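Side-chain contact in tyrosinase (Burkholderia thailandensis, PDB 5ZRD), which probably uses a two-copper centre to hydroxylate monophenols to catechols and oxidise these to ortho-quinones, as tyrosinases do: residues Pro359-Gly364 / Pro372-Lys377. Sequence-based numbering, arbitrary orientation.
Sequences PGFAPG and PLNPFK
F361 brings the far end of its ring, CE1 and CZ, up to two oxygens of the 372-377 segment, and together with N374 and P372 it supplies most of a small, partly buried interface. Its CE1 comes within 3.9 Å of N374 OD1, an oblique approach in which the ring and amide planes are turned 41° apart. CZ lies 4.1 Å from P372 O, which sits at the ring edge, near its plane. A long, flat side chain is well suited to cross between backbones whose CA atoms, F361 to P372, lie 10.1 Å apart. In F361 and N374 alike CG lies beside the backbone N, anti to the carbonyl carbon, and the two side chains reach each other from opposite directions. The asparagine adds a polar link: a water 2.9 Å from P359 O and 3.3 Å from N374 OD1 can donate to either. Proline fits at 372, where the extended backbone (phi -49°) suits its restricted phi. The contact joins the loop after helix 315-334 to the corner between the short strands 372-373 and 376-377, and W93 of helix 90-108 holds N374 O. Loose van der Waals contacts, in which any C-H to oxygen attraction would be weak, and a shared water suggest a modest, hydrated association.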
ATOM      1  N   PRO A 359       4.870  17.531   7.042  1.00 34.96           N
ATOM      2  CA  PRO A 359       3.454  17.299   6.709  1.00 39.15           C
ATOM      3  C   PRO A 359       2.910  18.200   5.588  1.00 35.14           C
ATOM      4  O   PRO A 359       3.114  19.393   5.626  1.00 36.35           O
ATOM      5  CB  PRO A 359       2.718  17.626   8.014  1.00 37.38           C
ATOM      6  CG  PRO A 359       3.710  17.178   9.055  1.00 39.57           C
ATOM      7  CD  PRO A 359       5.022  17.683   8.489  1.00 37.41           C
ATOM      8  N   GLY A 360       2.297  17.596   4.581  1.00 37.68           N
ATOM      9  CA  GLY A 360       1.707  18.320   3.449  1.00 40.97           C
ATOM     10  C   GLY A 360       2.704  18.583   2.313  1.00 47.83           C
ATOM     11  O   GLY A 360       2.287  19.072   1.274  1.00 42.46           O
ATOM     12  N   PHE A 361       4.012  18.320   2.502  1.00 41.33           N
ATOM     13  CA  PHE A 361       4.980  18.445   1.437  1.00 38.48           C
ATOM     14  C   PHE A 361       5.092  17.105   0.737  1.00 39.02           C
ATOM     15  O   PHE A 361       4.866  16.075   1.348  1.00 47.00           O
ATOM     16  CB  PHE A 361       6.351  18.915   1.938  1.00 38.60           C
ATOM     17  CG  PHE A 361       6.365  20.372   2.286  1.00 35.83           C
ATOM     18  CD1 PHE A 361       5.995  20.796   3.547  1.00 35.30           C
ATOM     19  CD2 PHE A 361       6.642  21.325   1.320  1.00 38.81           C
ATOM     20  CE1 PHE A 361       5.958  22.147   3.853  1.00 33.82           C
ATOM     21  CE2 PHE A 361       6.596  22.678   1.627  1.00 36.62           C
ATOM     22  CZ  PHE A 361       6.259  23.086   2.891  1.00 34.95           C
ATOM     23  N   ALA A 362       5.447  17.175  -0.542  1.00 38.33           N
ATOM     24  CA  ALA A 362       5.663  16.015  -1.373  1.00 40.22           C
ATOM     25  C   ALA A 362       7.156  15.850  -1.651  1.00 38.80           C
ATOM     26  O   ALA A 362       7.875  16.818  -1.664  1.00 44.70           O
ATOM     27  CB  ALA A 362       4.890  16.164  -2.662  1.00 43.89           C
ATOM     28  N   PRO A 363       7.607  14.620  -1.871  1.00 41.65           N
ATOM     29  CA  PRO A 363       8.951  14.345  -2.348  1.00 41.71           C
ATOM     30  C   PRO A 363       9.281  15.206  -3.570  1.00 39.88           C
ATOM     31  O   PRO A 363       8.433  15.459  -4.396  1.00 42.35           O
ATOM     32  CB  PRO A 363       8.959  12.855  -2.735  1.00 41.74           C
ATOM     33  CG  PRO A 363       7.849  12.260  -1.909  1.00 39.90           C
ATOM     34  CD  PRO A 363       6.832  13.368  -1.800  1.00 43.09           C
ATOM     35  N   GLY A 364      10.506  15.680  -3.656  1.00 43.32           N
ATOM     36  CA  GLY A 364      10.891  16.470  -4.823  1.00 40.28           C
ATOM     37  C   GLY A 364      10.451  17.924  -4.753  1.00 40.18           C
ATOM     38  O   GLY A 364      10.950  18.744  -5.513  1.00 37.16           O
ATOM     39  N   PRO A 372       5.526  28.154   2.837  1.00 33.75           N
ATOM     40  CA  PRO A 372       4.828  28.211   4.118  1.00 34.64           C
ATOM     41  C   PRO A 372       5.701  27.630   5.242  1.00 36.76           C
ATOM     42  O   PRO A 372       6.231  26.508   5.100  1.00 33.42           O
ATOM     43  CB  PRO A 372       3.594  27.308   3.978  1.00 36.08           C
ATOM     44  CG  PRO A 372       3.395  27.186   2.516  1.00 37.49           C
ATOM     45  CD  PRO A 372       4.793  27.244   1.949  1.00 36.15           C
ATOM     46  N   LEU A 373       5.873  28.393   6.307  1.00 34.37           N
ATOM     47  CA  LEU A 373       6.550  27.897   7.509  1.00 36.35           C
ATOM     48  C   LEU A 373       5.481  27.366   8.466  1.00 35.41           C
ATOM     49  O   LEU A 373       5.215  27.978   9.483  1.00 32.01           O
ATOM     50  CB  LEU A 373       7.371  29.026   8.145  1.00 35.66           C
ATOM     51  CG  LEU A 373       8.476  29.581   7.241  1.00 35.04           C
ATOM     52  CD1 LEU A 373       9.108  30.828   7.818  1.00 34.41           C
ATOM     53  CD2 LEU A 373       9.517  28.522   6.985  1.00 36.51           C
ATOM     54  N   ASN A 374       4.894  26.225   8.098  1.00 38.44           N
ATOM     55  CA  ASN A 374       3.797  25.582   8.853  1.00 37.87           C
ATOM     56  C   ASN A 374       4.250  25.240  10.276  1.00 42.62           C
ATOM     57  O   ASN A 374       5.382  24.850  10.483  1.00 44.34           O
ATOM     58  CB  ASN A 374       3.327  24.317   8.154  1.00 35.79           C
ATOM     59  CG  ASN A 374       2.844  24.598   6.750  1.00 38.11           C
ATOM     60  OD1 ASN A 374       3.107  23.817   5.848  1.00 37.74           O
ATOM     61  ND2 ASN A 374       2.149  25.708   6.555  1.00 34.74           N
ATOM     62  N   PRO A 375       3.384  25.384  11.261  1.00 42.41           N
ATOM     63  CA  PRO A 375       1.974  25.770  11.129  1.00 39.78           C
ATOM     64  C   PRO A 375       1.679  27.245  11.466  1.00 41.07           C
ATOM     65  O   PRO A 375       0.536  27.601  11.798  1.00 42.78           O
ATOM     66  CB  PRO A 375       1.353  24.879  12.214  1.00 41.37           C
ATOM     67  CG  PRO A 375       2.375  24.956  13.352  1.00 40.37           C
ATOM     68  CD  PRO A 375       3.723  25.077  12.656  1.00 40.42           C
ATOM     69  N   PHE A 376       2.702  28.083  11.383  1.00 39.09           N
ATOM     70  CA  PHE A 376       2.625  29.462  11.842  1.00 42.20           C
ATOM     71  C   PHE A 376       1.811  30.330  10.870  1.00 43.71           C
ATOM     72  O   PHE A 376       2.055  30.318   9.668  1.00 37.52           O
ATOM     73  CB  PHE A 376       4.036  30.023  12.004  1.00 39.55           C
ATOM     74  CG  PHE A 376       4.912  29.126  12.828  1.00 40.93           C
ATOM     75  CD1 PHE A 376       4.461  28.626  14.038  1.00 42.69           C
ATOM     76  CD2 PHE A 376       6.158  28.732  12.370  1.00 38.47           C
ATOM     77  CE1 PHE A 376       5.252  27.776  14.796  1.00 43.89           C
ATOM     78  CE2 PHE A 376       6.949  27.888  13.131  1.00 39.67           C
ATOM     79  CZ  PHE A 376       6.496  27.409  14.340  1.00 40.75           C
ATOM     80  N   LYS A 377       0.883  31.116  11.432  1.00 47.16           N
ATOM     81  CA  LYS A 377      -0.092  31.899  10.660  1.00 48.22           C
ATOM     82  C   LYS A 377      -0.071  33.362  11.112  1.00 44.18           C
ATOM     83  O   LYS A 377       0.119  33.642  12.284  1.00 40.67           O
ATOM     84  CB  LYS A 377      -1.479  31.272  10.808  1.00 49.59           C
ATOM     85  CG  LYS A 377      -1.779  30.190   9.781  1.00 52.90           C
ATOM     86  CD  LYS A 377      -2.373  28.953  10.414  1.00 61.56           C
ATOM     87  CE  LYS A 377      -2.847  27.914   9.417  1.00 61.02           C
ATOM     88  NZ  LYS A 377      -1.784  27.561   8.452  1.00 59.55           N
TER
HETATM   89  O   HOH W   1       4.714  21.250   7.115  1.00 36.32           O